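Local structure of acyl-CoA N-acyltransferases (NAT) superfamily protein (6TH0) at residues Phe27-Glu32 / Gly160-Asn165; Phe36-Val39 / Asp44-Ser47. The protein probably transfers the acetyl group of acetyl-CoA, which it binds, to the N-terminal methionine of transmembrane proteins and to lysines of proteins. One frame throughout, in Å; residues are numbered along the deposited sequence.

Contact 1: Phe27-Glu32 / Gly160-Asn165; sequences FPIRYE and GFYLIN. With ACO (acetyl coenzyme *a), chain C.
Ile29 keeps CG1 beside its backbone N (chi1 -50°), and a second bend (chi2 -58°) swings CD1 round toward strand 153-164. Tyr162 also has its first torsion turned to the side of the backbone N (chi1 -70°), and this lays the ring next to that methyl. The two side chains cross at roughly a right angle, with Ile29 CD1 only 3.2 Å from Tyr162 CD1, close for two carbons. Ile29 CG1 follows behind, 3.8 Å from Tyr162 CE1, so the methyl and the methylene both lie against the CD1-CE1 bond of Tyr162. The same Ile29 methyl meets Ile164, CD1 to CD1 at 3.6 Å, again crosswise, and Pro28 CB adds a further apolar touch on Ile164 CD1 at 3.9 Å.

In this GNAT fold the contact joins the loop between helices 16-26 and 33-41 to the hairpin of strands 153-164 and 167-177. In related N-terminal acetyltransferases the corresponding loop and hairpin flank the entry for the substrate's N terminus. Phe161 and Tyr162 form a classic beta bulge, both facing Phe169; Phe161 CD2 lies over the centre of the tyrosine ring, and Tyr162 OH makes a weak hydrogen bond to His135 O. Both segments also reach acetyl-CoA. Phe27 CE1 comes within 3.8 Å of the cofactor's C2P, next to the sulfur, and Phe27 CZ is 3.9 Å from the acetyl CH3, which Tyr162 OH approaches to 4.0 Å.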
# COMPACT_ATOMS: atom_id res chain seq x y z
N PHE A 27 -12.25 -1.46 1.85
CA PHE A 27 -11.10 -2.35 1.85
C PHE A 27 -11.48 -3.69 2.46
O PHE A 27 -11.88 -3.76 3.63
CB PHE A 27 -9.93 -1.74 2.62
CG PHE A 27 -8.63 -2.41 2.29
CD1 PHE A 27 -7.99 -2.12 1.10
CD2 PHE A 27 -8.10 -3.37 3.12
CE1 PHE A 27 -6.80 -2.78 0.76
CE2 PHE A 27 -6.93 -4.02 2.79
CZ PHE A 27 -6.29 -3.72 1.60
N PRO A 28 -11.32 -4.79 1.71
CA PRO A 28 -11.88 -6.08 2.18
C PRO A 28 -11.24 -6.63 3.44
O PRO A 28 -11.91 -7.38 4.17
CB PRO A 28 -11.62 -7.02 0.99
CG PRO A 28 -11.32 -6.12 -0.16
CD PRO A 28 -10.69 -4.91 0.39
N ILE A 29 -9.97 -6.35 3.70
CA ILE A 29 -9.29 -6.91 4.87
C ILE A 29 -9.58 -6.03 6.08
O ILE A 29 -9.29 -4.83 6.08
CB ILE A 29 -7.78 -7.04 4.61
CG1 ILE A 29 -7.55 -7.76 3.27
CG2 ILE A 29 -7.11 -7.82 5.74
CD1 ILE A 29 -8.17 -9.13 3.21
N ARG A 30 -10.14 -6.63 7.14
CA ARG A 30 -10.44 -5.88 8.35
C ARG A 30 -9.21 -5.69 9.21
O ARG A 30 -8.42 -6.61 9.41
CB ARG A 30 -11.54 -6.58 9.15
CG ARG A 30 -12.87 -6.69 8.43
CD ARG A 30 -13.51 -5.31 8.26
NE ARG A 30 -14.81 -5.39 7.59
CZ ARG A 30 -15.05 -5.05 6.33
NH1 ARG A 30 -14.09 -4.54 5.58
NH2 ARG A 30 -16.28 -5.18 5.83
N TYR A 31 -9.07 -4.47 9.73
CA TYR A 31 -8.00 -4.09 10.63
C TYR A 31 -8.56 -3.57 11.95
O TYR A 31 -9.64 -2.95 11.99
CB TYR A 31 -7.07 -3.03 10.02
CG TYR A 31 -6.16 -3.59 8.95
CD1 TYR A 31 -6.56 -3.64 7.62
CD2 TYR A 31 -4.90 -4.07 9.28
CE1 TYR A 31 -5.71 -4.15 6.64
CE2 TYR A 31 -4.06 -4.59 8.31
CZ TYR A 31 -4.47 -4.63 7.00
OH TYR A 31 -3.62 -5.14 6.04
N GLU A 32 -7.82 -3.83 13.01
CA GLU A 32 -8.21 -3.40 14.34
C GLU A 32 -7.96 -1.91 14.50
O GLU A 32 -7.19 -1.30 13.75
CB GLU A 32 -7.40 -4.17 15.39
CG GLU A 32 -5.90 -3.97 15.20
CD GLU A 32 -5.05 -4.59 16.29
OE1 GLU A 32 -5.62 -5.18 17.24
OE2 GLU A 32 -3.81 -4.50 16.20
N GLY A 160 -4.98 -19.58 0.82
CA GLY A 160 -5.55 -19.29 2.12
C GLY A 160 -4.95 -18.09 2.82
O GLY A 160 -4.99 -18.02 4.05
N PHE A 161 -4.38 -17.15 2.07
CA PHE A 161 -3.68 -16.02 2.67
C PHE A 161 -4.64 -15.14 3.46
O PHE A 161 -4.31 -14.69 4.57
CB PHE A 161 -2.98 -15.22 1.58
CG PHE A 161 -2.03 -14.18 2.10
CD1 PHE A 161 -0.76 -14.54 2.52
CD2 PHE A 161 -2.40 -12.85 2.14
CE1 PHE A 161 0.11 -13.58 3.02
CE2 PHE A 161 -1.53 -11.89 2.62
CZ PHE A 161 -0.27 -12.25 3.05
N TYR A 162 -5.79 -14.83 2.88
CA TYR A 162 -6.76 -13.88 3.40
C TYR A 162 -7.98 -14.59 3.99
O TYR A 162 -8.37 -15.67 3.54
CB TYR A 162 -7.22 -12.93 2.30
CG TYR A 162 -6.17 -11.93 1.86
CD1 TYR A 162 -5.63 -11.04 2.77
CD2 TYR A 162 -5.75 -11.86 0.54
CE1 TYR A 162 -4.68 -10.11 2.38
CE2 TYR A 162 -4.80 -10.92 0.14
CZ TYR A 162 -4.28 -10.05 1.07
OH TYR A 162 -3.34 -9.11 0.71
N LEU A 163 -8.56 -13.97 5.02
CA LEU A 163 -9.80 -14.45 5.62
C LEU A 163 -10.78 -13.29 5.59
O LEU A 163 -10.54 -12.25 6.22
CB LEU A 163 -9.57 -14.93 7.06
CG LEU A 163 -10.79 -15.31 7.90
CD1 LEU A 163 -11.57 -16.43 7.23
CD2 LEU A 163 -10.38 -15.71 9.31
N ILE A 164 -11.87 -13.44 4.83
CA ILE A 164 -12.82 -12.36 4.58
C ILE A 164 -14.23 -12.91 4.72
O ILE A 164 -14.63 -13.81 3.97
CB ILE A 164 -12.64 -11.74 3.18
CG1 ILE A 164 -11.18 -11.30 2.97
CG2 ILE A 164 -13.59 -10.57 3.01
CD1 ILE A 164 -10.89 -10.84 1.59
N ASN A 165 -14.98 -12.37 5.67
CA ASN A 165 -16.35 -12.81 5.94
C ASN A 165 -16.37 -14.32 6.20
O ASN A 165 -17.20 -15.06 5.66
CB ASN A 165 -17.29 -12.42 4.80
CG ASN A 165 -18.73 -12.31 5.26
OD1 ASN A 165 -19.00 -12.11 6.45
ND2 ASN A 165 -19.67 -12.45 4.33
N1A ACO C . -9.38 7.81 -18.36
C2A ACO C . -9.94 6.55 -18.38
N3A ACO C . -9.59 5.42 -17.73
C4A ACO C . -8.49 5.62 -16.91
C5A ACO C . -7.81 6.87 -16.78
C6A ACO C . -8.30 7.95 -17.54
N6A ACO C . -7.69 9.17 -17.45
N7A ACO C . -6.73 6.77 -15.89
C8A ACO C . -6.77 5.48 -15.48
N9A ACO C . -7.80 4.75 -16.07
C1B ACO C . -8.12 3.34 -15.88
C2B ACO C . -6.84 2.39 -15.73
O2B ACO C . -6.34 2.09 -16.96
C3B ACO C . -7.68 1.18 -15.11
O3B ACO C . -8.38 0.69 -16.15
P3B ACO C . -8.68 -1.12 -16.02
O7A ACO C . -9.70 -1.03 -14.92
O8A ACO C . -9.18 -1.50 -17.40
O9A ACO C . -7.30 -1.58 -15.58
C4B ACO C . -8.60 1.91 -14.07
O4B ACO C . -8.91 3.22 -14.66
C5B ACO C . -7.94 2.02 -12.69
O5B ACO C . -6.68 2.61 -12.76
P1A ACO C . -6.56 3.76 -11.59
O1A ACO C . -7.58 4.82 -11.83
O2A ACO C . -5.10 4.09 -11.44
O3A ACO C . -6.96 3.10 -10.08
P2A ACO C . -8.24 3.73 -9.37
O4A ACO C . -7.96 5.06 -8.77
O5A ACO C . -9.54 3.48 -10.09
O6A ACO C . -8.40 2.76 -7.94
CBP ACO C . -8.35 0.60 -6.87
CCP ACO C . -8.03 1.44 -8.18
CDP ACO C . -7.41 1.07 -5.79
CEP ACO C . -8.16 -0.90 -7.14
CAP ACO C . -9.83 0.93 -6.53
OAP ACO C . -10.72 0.30 -7.45
C9P ACO C . -10.27 0.50 -5.13
O9P ACO C . -10.23 1.28 -4.21
N8P ACO C . -10.78 -0.77 -4.97
C7P ACO C . -11.24 -1.27 -3.63
C6P ACO C . -10.08 -1.40 -2.69
C5P ACO C . -9.18 -2.44 -3.24
O5P ACO C . -9.55 -3.45 -3.83
N4P ACO C . -7.83 -2.22 -3.08
C3P ACO C . -6.96 -3.25 -3.65
C2P ACO C . -5.70 -3.33 -2.86
S1P ACO C . -4.64 -4.66 -3.62
C ACO C . -5.29 -6.01 -2.64
O ACO C . -6.03 -6.85 -3.09
CH3 ACO C . -4.94 -6.03 -1.24

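Contact 2: Phe36-Val39 / Asp44-Ser47; sequences FQNV and DIVS
Val39 and Ile45 pack together where helix 33-41 turns back, through a few residues, into strand 45-52, the second strand of the mixed sheet in the GNAT fold. Helix 33-41 lies against the strand, and the apolar part of the joint is built from branched side chains: Val39 CG2 sits 3.8 Å from Ile45 CD1 and 3.9 Å from Ile45 CG2, the two side chains meeting at a slant. Val39 CG1 faces the next inward-pointing residue of the strand, 3.7 Å from Ser47 OG. Leu19 of helix 16-26 and Thr68 of strand 63-73 also touch Val39.

Polar and apolar groups mix at the outer end. Asn38 has CG anti to its own N (chi1 -176°), stretching the amide out across Ile45, so that Ile45 CD1 is 3.4 Å from Asn38 CG. Beyond it the carboxylate of Asp44 comes up beside the amide, the two planes only 26° apart.

A water links the two backbones by hydrogen bonds. It gives one proton to the helix carbonyl, Val39 O, at a modelled distance so short that its exact length is doubtful, and the other to the strand carbonyl, Ile45 O, at 2.9 Å. It also accepts a bond from the Ser47 hydroxyl, with OG 2.7 Å from the water oxygen.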
# COMPACT_ATOMS: atom_id res chain seq x y z
N PHE A 36 -5.09 1.64 12.87
CA PHE A 36 -5.27 2.99 12.34
C PHE A 36 -4.57 4.03 13.20
O PHE A 36 -4.16 5.07 12.66
CB PHE A 36 -6.75 3.26 12.15
CG PHE A 36 -7.36 2.35 11.14
CD1 PHE A 36 -7.14 2.56 9.78
CD2 PHE A 36 -8.09 1.24 11.53
CE1 PHE A 36 -7.66 1.71 8.84
CE2 PHE A 36 -8.63 0.38 10.59
CZ PHE A 36 -8.41 0.62 9.24
N GLN A 37 -4.44 3.79 14.51
CA GLN A 37 -3.62 4.66 15.33
C GLN A 37 -2.17 4.60 14.87
O GLN A 37 -1.47 5.62 14.82
CB GLN A 37 -3.71 4.26 16.81
CG GLN A 37 -4.99 4.65 17.54
CD GLN A 37 -5.16 6.16 17.66
OE1 GLN A 37 -4.19 6.91 17.72
NE2 GLN A 37 -6.41 6.60 17.75
N ASN A 38 -1.68 3.39 14.59
CA ASN A 38 -0.32 3.23 14.07
C ASN A 38 -0.14 4.02 12.78
O ASN A 38 0.84 4.74 12.62
CB ASN A 38 -0.05 1.74 13.85
CG ASN A 38 1.37 1.43 13.40
OD1 ASN A 38 2.24 2.32 13.25
ND2 ASN A 38 1.64 0.14 13.24
N VAL A 39 -1.12 3.95 11.88
CA VAL A 39 -1.00 4.62 10.59
C VAL A 39 -0.86 6.13 10.79
O VAL A 39 0.08 6.76 10.30
CB VAL A 39 -2.20 4.29 9.69
CG1 VAL A 39 -2.20 5.17 8.45
CG2 VAL A 39 -2.20 2.81 9.28
N ASP A 44 6.69 3.27 12.02
CA ASP A 44 6.99 2.15 11.14
C ASP A 44 5.97 1.96 10.03
O ASP A 44 6.17 1.09 9.18
CB ASP A 44 7.13 0.85 11.90
CG ASP A 44 5.85 0.47 12.62
OD1 ASP A 44 4.93 1.31 12.70
OD2 ASP A 44 5.76 -0.67 13.13
N ILE A 45 4.96 2.83 9.94
CA ILE A 45 4.02 2.81 8.82
C ILE A 45 4.14 4.16 8.13
O ILE A 45 4.09 5.20 8.78
CB ILE A 45 2.57 2.57 9.27
CG1 ILE A 45 2.39 1.13 9.77
CG2 ILE A 45 1.56 2.92 8.13
CD1 ILE A 45 0.94 0.79 10.08
N VAL A 46 4.35 4.11 6.82
CA VAL A 46 4.35 5.30 5.99
C VAL A 46 3.04 5.30 5.24
O VAL A 46 2.47 4.25 4.92
CB VAL A 46 5.57 5.38 5.05
CG1 VAL A 46 6.84 5.66 5.84
CG2 VAL A 46 5.71 4.10 4.24
N SER A 47 2.54 6.49 4.97
CA SER A 47 1.27 6.49 4.25
C SER A 47 1.02 7.83 3.57
O SER A 47 1.64 8.85 3.90
CB SER A 47 0.13 6.17 5.21
OG SER A 47 0.10 7.14 6.24
O HOH W 1 1.69 6.76 8.36

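From the N terminus, strand 6-10 and helix 16-26 lead into the 27-32 loop, the first half of contact 1. Helix 33-41 and the turn after it come next, and contact 2 closes that short loop at once, holding the helix to the start of strand 45-52. Contact 1 closes only much later, when strand 153-164 arrives after most of the sheet and the cofactor-binding helices have been laid down; contact 2 is therefore nested inside it. Their centres lie about 18 Å apart, but the first segments meet directly: Tyr31 O packs 3.8 Å from Phe36 CE2. Contact 1 ties the inter-helix loop to strand 153-164, contact 2 helix 33-41 to strand 45-52 of the same sheet.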